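Polyphosphate:AMP phosphotransferase (Meiothermus ruber H328, PDB 5O6M) uses inorganic polyphosphate as phosphate donor to convert AMP to ADP and ADP to ATP, and can also act on other nucleotides. Local coordinates at residues 62-66 with 206-210; 149-154 with 216-222. The protein carries 1 engineered substitution. One frame throughout, in Å; residues are numbered along the deposited sequence.

Interaction 1 (62-66 with 206-210); sequences LQAMD and YQEAY
Gln63, on strand 57-64, and Tyr210, on helix 203-217, are joined by a hydrogen bond: NE2 of Gln63 donates to OH of Tyr210 at 3.2 Å (N-H...O 153°). The oxygen lies in the amide plane, although amide and ring planes are 47° apart. A bend at chi2 of Gln63 (-76°) brings the amide round to the hydroxyl. The strongest polar partner of this amide is Glu126, an ATP-pocket residue, which also bonds NE2, while OE1 is hydrogen-bonded to Ser123 OG. The phenol OH lies close to the backbone of Ala64 as well, 3.1 Å from its O.

Nonpolar contacts meet the Tyr210 ring at two places. CB of Gln63 sits at its edge, 3.7 Å from CE1, while Met65 SD approaches the other flank, 3.9 Å from CE2. This is an oblique Met-aromatic contact, with SD 5.0 Å from the ring centroid. Met65 suits the place because its unbranched chain can curl at both chi2 and chi3, laying CE against Tyr206 CB at 3.7 Å. Gln207 NE2 comes up beside the thioether, 3.2 Å from Met65 SD. Phe167 adds a further ring beside Tyr210, and Tyr206 turns its own hydroxyl to Asp199.

In this P-loop NTPase family, residues 62-66 lead into the phosphate-binding loop that contains Lys70. A tyrosine can offer both a packing ring and a polar end; a glutamine meets the ring's edge with CB and the hydroxyl with its amide. With Ser123, Glu126 and Tyr210 all gripping one amide, its rotation is probably fixed, linking the helix to Glu126 of the ATP pocket.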
# COMPACT_ATOMS: atom_id res chain seq x y z
N LEU D 62 9.64 2.69 19.93
CA LEU D 62 9.18 3.16 21.23
C LEU D 62 8.15 2.18 21.77
O LEU D 62 7.11 1.95 21.14
CB LEU D 62 8.57 4.56 21.12
CG LEU D 62 9.49 5.69 20.64
CD1 LEU D 62 8.72 7.00 20.64
CD2 LEU D 62 10.71 5.80 21.54
N GLN D 63 8.43 1.61 22.94
CA GLN D 63 7.48 0.79 23.67
C GLN D 63 7.45 1.23 25.12
O GLN D 63 8.46 1.67 25.67
CB GLN D 63 7.82 -0.71 23.57
CG GLN D 63 7.67 -1.32 22.16
CD GLN D 63 6.23 -1.60 21.74
OE1 GLN D 63 5.94 -1.71 20.55
NE2 GLN D 63 5.33 -1.72 22.72
N ALA D 64 6.28 1.12 25.75
CA ALA D 64 6.13 1.52 27.14
C ALA D 64 4.81 0.98 27.67
O ALA D 64 3.90 0.66 26.90
CB ALA D 64 6.19 3.04 27.31
N MET D 65 4.73 0.87 29.00
CA MET D 65 3.44 0.68 29.63
C MET D 65 2.52 1.83 29.24
O MET D 65 2.97 2.93 28.89
CB MET D 65 3.58 0.60 31.15
CG MET D 65 4.47 -0.52 31.66
SD MET D 65 3.86 -2.17 31.25
CE MET D 65 2.16 -2.05 31.79
N ASP D 66 1.21 1.57 29.30
CA ASP D 66 0.24 2.62 28.99
C ASP D 66 0.52 3.85 29.85
O ASP D 66 0.75 3.74 31.06
CB ASP D 66 -1.18 2.11 29.22
CG ASP D 66 -1.53 0.93 28.35
OD1 ASP D 66 -0.92 0.80 27.26
OD2 ASP D 66 -2.40 0.13 28.74
N TYR D 206 2.39 -7.86 32.25
CA TYR D 206 3.01 -7.03 31.21
C TYR D 206 4.50 -6.82 31.49
O TYR D 206 5.32 -6.90 30.57
CB TYR D 206 2.29 -5.69 31.09
CG TYR D 206 1.16 -5.68 30.09
CD1 TYR D 206 -0.17 -5.63 30.51
CD2 TYR D 206 1.41 -5.72 28.73
CE1 TYR D 206 -1.20 -5.62 29.59
CE2 TYR D 206 0.38 -5.72 27.80
CZ TYR D 206 -0.92 -5.66 28.24
OH TYR D 206 -1.95 -5.66 27.32
N GLN D 207 4.86 -6.53 32.74
CA GLN D 207 6.27 -6.35 33.07
C GLN D 207 7.08 -7.60 32.74
O GLN D 207 8.21 -7.52 32.25
CB GLN D 207 6.43 -5.98 34.54
CG GLN D 207 5.77 -4.66 34.92
CD GLN D 207 6.57 -3.46 34.47
OE1 GLN D 207 7.68 -3.22 34.96
NE2 GLN D 207 6.03 -2.69 33.54
N GLU D 208 6.51 -8.78 33.02
CA GLU D 208 7.20 -10.02 32.69
C GLU D 208 7.38 -10.16 31.18
O GLU D 208 8.45 -10.57 30.72
CB GLU D 208 6.41 -11.21 33.25
CG GLU D 208 6.39 -11.26 34.77
CD GLU D 208 5.37 -12.23 35.32
OE1 GLU D 208 4.67 -12.88 34.51
OE2 GLU D 208 5.26 -12.33 36.56
N ALA D 209 6.35 -9.83 30.40
CA ALA D 209 6.47 -9.92 28.95
C ALA D 209 7.54 -8.97 28.43
O ALA D 209 8.31 -9.33 27.53
CB ALA D 209 5.12 -9.61 28.30
N TYR D 210 7.62 -7.76 28.99
CA TYR D 210 8.65 -6.83 28.54
C TYR D 210 10.05 -7.36 28.85
O TYR D 210 10.95 -7.27 28.01
CB TYR D 210 8.43 -5.45 29.17
CG TYR D 210 7.60 -4.53 28.31
CD1 TYR D 210 8.09 -4.04 27.11
CD2 TYR D 210 6.32 -4.13 28.70
CE1 TYR D 210 7.34 -3.18 26.32
CE2 TYR D 210 5.56 -3.28 27.92
CZ TYR D 210 6.08 -2.81 26.73
OH TYR D 210 5.33 -1.96 25.94

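Interaction 2 (149-154 with 216-222)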
# COMPACT_ATOMS: atom_id res chain seq x y z
N ILE D 149 11.70 -12.18 15.36
CA ILE D 149 12.02 -10.77 15.50
C ILE D 149 13.53 -10.55 15.44
O ILE D 149 14.01 -9.63 14.75
CB ILE D 149 11.41 -10.21 16.79
CG1 ILE D 149 9.89 -10.21 16.68
CG2 ILE D 149 11.97 -8.82 17.10
CD1 ILE D 149 9.17 -9.74 17.93
N ARG D 150 14.30 -11.37 16.15
CA ARG D 150 15.76 -11.26 16.07
C ARG D 150 16.23 -11.34 14.63
O ARG D 150 17.09 -10.57 14.19
CB ARG D 150 16.43 -12.34 16.91
CG ARG D 150 16.43 -12.07 18.41
CD ARG D 150 17.36 -13.04 19.13
NE ARG D 150 17.01 -14.43 18.86
CZ ARG D 150 16.19 -15.15 19.61
NH1 ARG D 150 15.63 -14.62 20.69
NH2 ARG D 150 15.93 -16.41 19.29
N GLU D 151 15.66 -12.28 13.86
CA GLU D 151 16.09 -12.49 12.48
C GLU D 151 15.55 -11.41 11.56
O GLU D 151 16.23 -11.00 10.62
CB GLU D 151 15.64 -13.87 12.01
CG GLU D 151 16.27 -15.02 12.78
CD GLU D 151 17.79 -14.97 12.75
OE1 GLU D 151 18.43 -15.36 13.75
OE2 GLU D 151 18.35 -14.52 11.72
N PHE D 152 14.32 -10.95 11.82
CA PHE D 152 13.79 -9.83 11.05
C PHE D 152 14.65 -8.59 11.24
O PHE D 152 15.01 -7.92 10.26
CB PHE D 152 12.34 -9.56 11.48
CG PHE D 152 11.75 -8.33 10.86
CD1 PHE D 152 11.63 -8.21 9.49
CD2 PHE D 152 11.28 -7.30 11.66
CE1 PHE D 152 11.08 -7.08 8.92
CE2 PHE D 152 10.73 -6.16 11.10
CZ PHE D 152 10.63 -6.05 9.72
N GLU D 153 14.99 -8.27 12.48
CA GLU D 153 15.83 -7.11 12.74
C GLU D 153 17.25 -7.32 12.25
O GLU D 153 17.90 -6.36 11.81
CB GLU D 153 15.79 -6.75 14.23
CG GLU D 153 14.42 -6.23 14.68
CD GLU D 153 14.35 -5.94 16.16
OE1 GLU D 153 15.37 -6.13 16.86
OE2 GLU D 153 13.26 -5.52 16.64
N ARG D 154 17.76 -8.55 12.31
CA ARG D 154 19.08 -8.82 11.75
C ARG D 154 19.12 -8.51 10.26
O ARG D 154 20.08 -7.91 9.77
CB ARG D 154 19.50 -10.27 12.00
CG ARG D 154 20.83 -10.61 11.32
CD ARG D 154 21.04 -12.10 11.16
NE ARG D 154 21.12 -12.79 12.44
CZ ARG D 154 22.26 -12.99 13.09
NH1 ARG D 154 23.40 -12.56 12.57
NH2 ARG D 154 22.26 -13.62 14.25
N GLU D 216 15.09 -11.41 25.11
CA GLU D 216 15.15 -12.30 23.95
C GLU D 216 15.63 -11.59 22.69
O GLU D 216 16.19 -12.25 21.80
CB GLU D 216 13.78 -12.94 23.68
CG GLU D 216 13.39 -14.05 24.64
CD GLU D 216 14.14 -15.35 24.39
OE1 GLU D 216 14.65 -15.53 23.26
OE2 GLU D 216 14.20 -16.19 25.31
N THR D 217 15.41 -10.28 22.57
CA THR D 217 15.60 -9.60 21.30
C THR D 217 16.63 -8.48 21.32
O THR D 217 16.81 -7.81 20.30
CB THR D 217 14.27 -9.05 20.78
OG1 THR D 217 13.78 -8.05 21.69
CG2 THR D 217 13.24 -10.17 20.65
N SER D 218 17.30 -8.24 22.45
CA SER D 218 18.37 -7.26 22.47
C SER D 218 19.64 -7.88 21.89
O SER D 218 20.17 -8.84 22.46
CB SER D 218 18.62 -6.75 23.88
OG SER D 218 19.50 -5.65 23.84
N THR D 219 20.10 -7.35 20.77
CA THR D 219 21.27 -7.88 20.08
C THR D 219 22.22 -6.74 19.76
O THR D 219 21.92 -5.57 19.98
CB THR D 219 20.88 -8.61 18.79
OG1 THR D 219 20.24 -7.69 17.90
CG2 THR D 219 19.91 -9.75 19.09
N GLU D 220 23.40 -7.10 19.24
CA GLU D 220 24.40 -6.10 18.91
C GLU D 220 24.04 -5.34 17.64
O GLU D 220 24.55 -4.23 17.44
CB GLU D 220 25.78 -6.75 18.75
CG GLU D 220 25.93 -8.06 19.51
CD GLU D 220 25.19 -9.20 18.85
OE1 GLU D 220 25.33 -9.35 17.61
OE2 GLU D 220 24.45 -9.92 19.55
N TYR D 221 23.20 -5.91 16.78
CA TYR D 221 22.69 -5.18 15.63
C TYR D 221 21.39 -4.45 15.91
O TYR D 221 20.97 -3.63 15.09
CB TYR D 221 22.47 -6.13 14.44
CG TYR D 221 21.59 -7.32 14.76
CD1 TYR D 221 20.21 -7.19 14.78
CD2 TYR D 221 22.14 -8.58 14.99
CE1 TYR D 221 19.39 -8.27 15.07
CE2 TYR D 221 21.33 -9.67 15.26
CZ TYR D 221 19.96 -9.50 15.30
OH TYR D 221 19.14 -10.57 15.58
N ALA D 222 20.74 -4.72 17.05
CA ALA D 222 19.46 -4.09 17.39
C ALA D 222 19.32 -4.00 18.91
O ALA D 222 18.57 -4.76 19.53
CB ALA D 222 18.30 -4.87 16.78
O HOH W 1 14.33 -18.07 21.52
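Tyr221 lies against helix 145-158 and forms the tight half of this contact. Its OH donates a very short hydrogen bond to Arg150 O (2.5 Å), an oxygen that also accepts the helical bond from Arg154 N and is thus held twice. One ring face receives Arg154 CA in a CH-pi contact, 3.7 Å from the centroid and 25° off the normal; on the opposite face Thr219 OG1 lies 2.9 Å above the plane. With chi1 at 54°, CG of Tyr221 stands between its own N and carbonyl carbon, and a long flat residue can then reach the helix backbone. Alanine suits the next position, where the small CB of Ala222 approaches Glu153 OE1 to 3.2 Å; that carboxylate pairs with Lys165 and accepts from His124.

The other end is looser, polar and watered. Arg150, partly exposed, bends at chi3 so that NH1 meets Glu216 O in the guanidinium plane (2.7 Å, 164°) and Glu216 OE1 in a salt bridge (2.9 Å). A water bridges Arg150 NH2 and Glu216 OE1. A leucine in place of Arg150 would probably leave the Glu216 carboxylate without this counter-charge and the carbonyl at the close of helix 203-217 without this donor.

Next to Arg150 on helix 145-158, Glu151 forms a salt bridge with Arg147 of the second subunit. Residues 216-222 carry the chain from helix 203-217 toward edge strand 224-228, running alongside helix 145-158 in the same direction, while Glu153 and Ala222 both rest on Ile163 of the neighbouring strand 161-169.

Overall arrangement
From the N terminus, the chain first passes 62-66, at the end of the middle strand of the sheet and in the loop after it, and later 149-154, on helix 145-158. Helix 203-217 and the loop that follows it bring the chain back twice: residues 206-210 close the 139-residue loop of interaction 1, and 216-222 close the shorter loop of interaction 2. The two loops cross, since the second opens inside the first and ends beyond it. Their centres lie about 18 Å apart and the nearest atoms about 7 Å, so the two do not touch. One helix is thereby tied to the central strand 57-64, while its exit toward strand 224-228 is joined to helix 145-158.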